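Local structure of transcriptional regulator, LysR family (Eggerthella lenta, 4PZJ) at residues L25-T28 / Q29-S33; L55-D59 / A60-L64. The protein probably binds DNA as a transcription factor of the LysR family, this chain being its N-terminal winged helix-turn-helix domain. All blocks are in the same frame, centred on the assembly; numbering follows the deposited sequence.

Contact 1: L25-T28 / Q29-S33; sequences LNIT and QPAVS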
ATOM      1  N   LEU A  25      -4.305  -5.255 -22.099  1.00 25.49           N
ATOM      2  CA  LEU A  25      -2.839  -5.327 -22.037  1.00 27.11           C
ATOM      3  C   LEU A  25      -2.225  -6.181 -23.139  1.00 28.02           C
ATOM      4  O   LEU A  25      -1.001  -6.214 -23.275  1.00 27.14           O
ATOM      5  CB  LEU A  25      -2.421  -5.888 -20.682  1.00 26.86           C
ATOM      6  CG  LEU A  25      -2.600  -4.916 -19.514  1.00 25.54           C
ATOM      7  CD1 LEU A  25      -2.612  -5.680 -18.204  1.00 24.82           C
ATOM      8  CD2 LEU A  25      -1.566  -3.810 -19.459  1.00 27.09           C
ATOM      9  N   ASN A  26      -3.057  -6.879 -23.892  1.00 27.18           N
ATOM     10  CA  ASN A  26      -2.611  -7.784 -24.961  1.00 29.23           C
ATOM     11  C   ASN A  26      -1.723  -8.892 -24.422  1.00 29.91           C
ATOM     12  O   ASN A  26      -0.690  -9.255 -25.014  1.00 30.89           O
ATOM     13  CB  ASN A  26      -1.922  -7.012 -26.067  1.00 32.66           C
ATOM     14  CG  ASN A  26      -2.852  -6.031 -26.731  1.00 40.05           C
ATOM     15  OD1 ASN A  26      -3.989  -6.371 -27.061  1.00 45.53           O
ATOM     16  ND2 ASN A  26      -2.382  -4.809 -26.931  1.00 45.31           N
ATOM     17  N   ILE A  27      -2.121  -9.427 -23.269  1.00 24.17           N
ATOM     18  CA  ILE A  27      -1.437 -10.552 -22.672  1.00 26.27           C
ATOM     19  C   ILE A  27      -2.547 -11.484 -22.208  1.00 26.69           C
ATOM     20  O   ILE A  27      -3.691 -11.123 -22.263  1.00 28.13           O
ATOM     21  CB  ILE A  27      -0.467 -10.172 -21.546  1.00 25.28           C
ATOM     22  CG1 ILE A  27      -1.179  -9.618 -20.302  1.00 23.46           C
ATOM     23  CG2 ILE A  27       0.633  -9.249 -22.070  1.00 25.54           C
ATOM     24  CD1 ILE A  27      -0.248  -9.228 -19.179  1.00 23.37           C
ATOM     25  N   THR A  28      -2.189 -12.680 -21.757  1.00 26.54           N
ATOM     26  CA  THR A  28      -3.180 -13.649 -21.390  1.00 24.86           C
ATOM     27  C   THR A  28      -3.652 -13.379 -19.957  1.00 20.53           C
ATOM     28  O   THR A  28      -2.964 -12.742 -19.187  1.00 22.80           O
ATOM     29  CB  THR A  28      -2.601 -15.073 -21.454  1.00 23.89           C
ATOM     30  OG1 THR A  28      -1.563 -15.187 -20.504  1.00 27.79           O
ATOM     31  CG2 THR A  28      -2.042 -15.403 -22.863  1.00 29.70           C
ATOM     32  N   GLN A  29      -4.834 -13.879 -19.597  1.00 22.61           N
ATOM     33  CA  GLN A  29      -5.249 -13.717 -18.231  1.00 21.91           C
ATOM     34  C   GLN A  29      -4.284 -14.360 -17.221  1.00 20.09           C
ATOM     35  O   GLN A  29      -3.940 -13.787 -16.199  1.00 21.92           O
ATOM     36  CB  GLN A  29      -6.701 -14.174 -18.091  1.00 21.44           C
ATOM     37  CG  GLN A  29      -7.182 -14.433 -16.676  1.00 22.90           C
ATOM     38  CD  GLN A  29      -6.762 -15.829 -16.146  1.00 21.81           C
ATOM     39  OE1 GLN A  29      -6.994 -16.820 -16.800  1.00 23.19           O
ATOM     40  NE2 GLN A  29      -6.261 -15.883 -14.925  1.00 23.68           N
ATOM     41  N   PRO A  30      -3.826 -15.612 -17.469  1.00 21.03           N
ATOM     42  CA  PRO A  30      -2.885 -16.084 -16.502  1.00 22.53           C
ATOM     43  C   PRO A  30      -1.651 -15.203 -16.307  1.00 23.12           C
ATOM     44  O   PRO A  30      -1.136 -15.134 -15.202  1.00 23.15           O
ATOM     45  CB  PRO A  30      -2.556 -17.498 -17.003  1.00 24.47           C
ATOM     46  CG  PRO A  30      -3.714 -17.894 -17.781  1.00 22.80           C
ATOM     47  CD  PRO A  30      -4.239 -16.630 -18.425  1.00 23.53           C
ATOM     48  N   ALA A  31      -1.196 -14.494 -17.358  1.00 23.06           N
ATOM     49  CA  ALA A  31      -0.100 -13.555 -17.221  1.00 25.64           C
ATOM     50  C   ALA A  31      -0.448 -12.396 -16.296  1.00 22.05           C
ATOM     51  O   ALA A  31       0.345 -12.044 -15.436  1.00 23.81           O
ATOM     52  CB  ALA A  31       0.313 -13.015 -18.576  1.00 25.71           C
ATOM     53  N   VAL A  32      -1.659 -11.841 -16.473  1.00 22.58           N
ATOM     54  CA  VAL A  32      -2.182 -10.805 -15.618  1.00 22.33           C
ATOM     55  C   VAL A  32      -2.189 -11.308 -14.161  1.00 20.27           C
ATOM     56  O   VAL A  32      -1.686 -10.670 -13.244  1.00 20.20           O
ATOM     57  CB  VAL A  32      -3.630 -10.399 -16.054  1.00 24.80           C
ATOM     58  CG1 VAL A  32      -4.288  -9.585 -14.970  1.00 24.93           C
ATOM     59  CG2 VAL A  32      -3.683  -9.629 -17.378  1.00 25.24           C
ATOM     60  N   SER A  33      -2.757 -12.484 -13.951  1.00 24.07           N
ATOM     61  CA  SER A  33      -2.846 -13.048 -12.611  1.00 22.22           C
ATOM     62  C   SER A  33      -1.483 -13.338 -11.973  1.00 24.07           C
ATOM     63  O   SER A  33      -1.307 -13.097 -10.807  1.00 23.55           O
ATOM     64  CB  SER A  33      -3.705 -14.309 -12.635  1.00 23.50           C
ATOM     65  OG  SER A  33      -5.054 -14.070 -12.917  1.00 22.70           O
TER
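The flat peptide between Thr-28 and Gln-29 is bordered by the first turn of helix 29-43. One face is approached by the CD corner of the Pro-30 ring, 3.6 Å from Thr-28 C. On that same side, out beyond the oxygen, the Ala-31 methyl brings CB to 3.3 Å from Thr-28 O; on the other side of the plane Val-32 CG2 flanks the oxygen obliquely. At the carbonyl edge, in the plane, Val-32 N donates to Thr-28 O (3.1 Å, C=O...N angle 159°), the first i to i+4 bond of the helix. Thr-28 also works as N-cap: with OG1 tucked between its own backbone N and carbonyl carbon (chi1 63°), the hydroxyl oxygen faces the opening turn and accepts from Ala-31 N at 3.2 Å. Carbonyl and hydroxyl of one residue thus satisfy two amides of the opening turn. A second flat group, the Gln-29 amide, reaches forward along the first turn through the bend at chi2, and its NE2 donates to Ser-33 OG (3.0 Å) nearly in the amide plane. The apolar half of the contact belongs to Ile-27, whose side chain crosses that of Val-32 at about a right angle, CG1 3.8 Å from Val-32 CG2, while its CD1 end also reaches Ala-31 CB at 3.9 Å. Leu-25 meets Val-32 CG2 more loosely through CD1 and also packs on Glu-7, Thr-8 and Thr-11 of helix 3-11. Val-32, the buried member, packs on Tyr-18 and Ala-22 as well. Helix 18-25 ends in a Schellman motif at Asn-26, and within two residues Thr-28 caps the next helix: this is the tight turn of a helix-turn-helix, with helix 29-43 in the place of the DNA-recognition helix of LysR regulators.

Contact 2: L55-D59 / A60-L64; sequences LQLTD and AGALL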
ATOM      1  N   LEU A  55     -15.807  -9.279  -7.983  1.00 26.29           N
ATOM      2  CA  LEU A  55     -14.457  -8.794  -7.698  1.00 25.60           C
ATOM      3  C   LEU A  55     -14.483  -7.544  -6.802  1.00 24.04           C
ATOM      4  O   LEU A  55     -15.276  -6.599  -7.052  1.00 26.72           O
ATOM      5  CB  LEU A  55     -13.646  -8.519  -8.986  1.00 24.54           C
ATOM      6  CG  LEU A  55     -12.145  -8.295  -8.765  1.00 23.13           C
ATOM      7  CD1 LEU A  55     -11.471  -9.594  -8.320  1.00 21.97           C
ATOM      8  CD2 LEU A  55     -11.406  -7.792  -9.989  1.00 25.65           C
ATOM      9  N   GLN A  56     -13.606  -7.535  -5.806  1.00 22.91           N
ATOM     10  CA  GLN A  56     -13.419  -6.454  -4.874  1.00 26.01           C
ATOM     11  C   GLN A  56     -11.944  -6.033  -4.810  1.00 24.74           C
ATOM     12  O   GLN A  56     -11.052  -6.871  -4.931  1.00 24.59           O
ATOM     13  CB  GLN A  56     -13.800  -6.913  -3.458  1.00 30.64           C
ATOM     14  CG  GLN A  56     -15.154  -7.603  -3.322  1.00 31.87           C
ATOM     15  CD  GLN A  56     -16.329  -6.719  -3.711  1.00 35.73           C
ATOM     16  OE1 GLN A  56     -16.257  -5.490  -3.686  1.00 39.41           O
ATOM     17  NE2 GLN A  56     -17.433  -7.355  -4.090  1.00 41.27           N
ATOM     18  N   LEU A  57     -11.714  -4.749  -4.594  1.00 22.27           N
ATOM     19  CA  LEU A  57     -10.404  -4.224  -4.309  1.00 23.06           C
ATOM     20  C   LEU A  57     -10.274  -4.287  -2.793  1.00 24.84           C
ATOM     21  O   LEU A  57     -11.134  -3.772  -2.040  1.00 24.71           O
ATOM     22  CB  LEU A  57     -10.284  -2.784  -4.779  1.00 24.10           C
ATOM     23  CG  LEU A  57      -8.937  -2.143  -4.618  1.00 23.01           C
ATOM     24  CD1 LEU A  57      -7.943  -2.715  -5.639  1.00 24.60           C
ATOM     25  CD2 LEU A  57      -9.046  -0.639  -4.848  1.00 23.85           C
ATOM     26  N   THR A  58      -9.230  -4.939  -2.302  1.00 22.38           N
ATOM     27  CA  THR A  58      -9.004  -5.016  -0.871  1.00 23.21           C
ATOM     28  C   THR A  58      -8.535  -3.701  -0.239  1.00 23.17           C
ATOM     29  O   THR A  58      -8.285  -2.712  -0.943  1.00 22.05           O
ATOM     30  CB  THR A  58      -7.960  -6.074  -0.527  1.00 23.10           C
ATOM     31  OG1 THR A  58      -6.688  -5.607  -1.006  1.00 21.57           O
ATOM     32  CG2 THR A  58      -8.295  -7.368  -1.131  1.00 25.33           C
ATOM     33  N   ASP A  59      -8.469  -3.655   1.097  1.00 25.33           N
ATOM     34  CA  ASP A  59      -7.941  -2.478   1.777  1.00 24.23           C
ATOM     35  C   ASP A  59      -6.520  -2.181   1.306  1.00 22.75           C
ATOM     36  O   ASP A  59      -6.200  -1.036   1.047  1.00 24.65           O
ATOM     37  CB  ASP A  59      -7.979  -2.655   3.283  1.00 26.84           C
ATOM     38  CG  ASP A  59      -9.399  -2.662   3.840  1.00 31.97           C
ATOM     39  OD1 ASP A  59     -10.332  -2.209   3.167  1.00 37.51           O
ATOM     40  OD2 ASP A  59      -9.559  -3.098   4.991  1.00 38.54           O
ATOM     41  N   ALA A  60      -5.670  -3.193   1.184  1.00 24.43           N
ATOM     42  CA  ALA A  60      -4.284  -2.974   0.676  1.00 23.85           C
ATOM     43  C   ALA A  60      -4.297  -2.520  -0.778  1.00 23.18           C
ATOM     44  O   ALA A  60      -3.458  -1.678  -1.187  1.00 25.89           O
ATOM     45  CB  ALA A  60      -3.465  -4.245   0.797  1.00 24.49           C
ATOM     46  N   GLY A  61      -5.225  -3.045  -1.572  1.00 20.65           N
ATOM     47  CA  GLY A  61      -5.405  -2.639  -2.978  1.00 20.75           C
ATOM     48  C   GLY A  61      -5.701  -1.140  -3.066  1.00 22.30           C
ATOM     49  O   GLY A  61      -5.151  -0.435  -3.882  1.00 23.42           O
ATOM     50  N   ALA A  62      -6.597  -0.648  -2.207  1.00 20.84           N
ATOM     51  CA  ALA A  62      -6.920   0.776  -2.205  1.00 19.85           C
ATOM     52  C   ALA A  62      -5.741   1.652  -1.763  1.00 21.39           C
ATOM     53  O   ALA A  62      -5.546   2.758  -2.284  1.00 22.75           O
ATOM     54  CB  ALA A  62      -8.145   0.989  -1.312  1.00 20.84           C
ATOM     55  N   LEU A  63      -4.909   1.173  -0.831  1.00 21.38           N
ATOM     56  CA  LEU A  63      -3.784   1.889  -0.340  1.00 20.35           C
ATOM     57  C   LEU A  63      -2.759   1.966  -1.485  1.00 21.65           C
ATOM     58  O   LEU A  63      -2.233   3.036  -1.776  1.00 24.30           O
ATOM     59  CB  LEU A  63      -3.183   1.152   0.854  1.00 23.53           C
ATOM     60  CG  LEU A  63      -1.940   1.760   1.506  1.00 25.80           C
ATOM     61  CD1 LEU A  63      -2.198   3.075   2.191  1.00 29.90           C
ATOM     62  CD2 LEU A  63      -1.297   0.739   2.464  1.00 27.65           C
ATOM     63  N   LEU A  64      -2.571   0.845  -2.172  1.00 21.59           N
ATOM     64  CA  LEU A  64      -1.634   0.807  -3.322  1.00 21.93           C
ATOM     65  C   LEU A  64      -2.111   1.774  -4.407  1.00 23.29           C
ATOM     66  O   LEU A  64      -1.306   2.556  -4.962  1.00 24.29           O
ATOM     67  CB  LEU A  64      -1.504  -0.620  -3.881  1.00 22.13           C
ATOM     68  CG  LEU A  64      -0.507  -0.781  -5.059  1.00 22.26           C
ATOM     69  CD1 LEU A  64       0.873  -0.271  -4.720  1.00 22.04           C
ATOM     70  CD2 LEU A  64      -0.463  -2.232  -5.460  1.00 22.52           C
TER
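Leu-57 and Thr-58 meet Gly-61 and Ala-62 in a local strand-to-helix turn, a partly buried contact where strand 54-57 gives way to helix 59-68 and Thr-58 caps the helix start. The Thr-58 hydroxyl is placed by a chi1 of 69°, which swings OG1 over the first turn to accept from Gly-61 N at 3.0 Å. That same oxygen hydrogen-bonds to Pro-46 O, so the capping group also ties the helix start to the chain just ahead of strand 48-51. The carbonyl of Thr-58 takes Ala-62 N (3.0 Å), with the donor tilted 22° from the carbonyl plane. One residue on, Leu-63 N reaches Asp-59 O in a longer bond of 3.2 Å. In the winged helix-turn-helix domain of LysR regulators the two strands 48-51 and 54-57 form the wing, and helix 59-68 probably corresponds to the beginning of the linker helix, through which such proteins commonly dimerise. Leu-57, the last residue of the strand, lays its branched end against the backbone of that helix. Its CG stands opposite the backbone N (chi1 -176°), carrying both methyls across to the first turn. CD1 settles on Gly-61 CA at 3.7 Å, a close approach to main chain that depends on Gly-61 having no side chain; CD2 lies 3.6 Å from Ala-62 N and touches the Ala-62 methyl, CB, at 4.0 Å. Leu-57 also packs on Phe-48 across the wing. The Ala-62 methyl sits over the carbonyl oxygens of Thr-58 and Asp-59, both on one side of it. Toward the dimer partner, Ala-60 packs on Leu-63 of the second subunit, Leu-64 on its Ala-67, and Leu-63 on its Met-1, while the more exposed Asp-59 rests on Tyr-43 of that subunit.

Contacts 1 and 2 lie on opposite sides of the domain centre, their own centres about 19 Å apart and their nearest atoms about 9 Å, so neither touches the other. They share no element: contact 1 joins two helices of the helix-turn-helix, contact 2 joins the wing to the linker helix. Both start a helix with a threonine N-cap, but the settings differ. Contact 1 is a surface turn where branched aliphatic side chains meet one another and the partner chain plays no part. Contact 2 is more buried: a leucine rests mainly on backbone, the capping hydroxyl has another partner, and the second subunit packs on part of the helix.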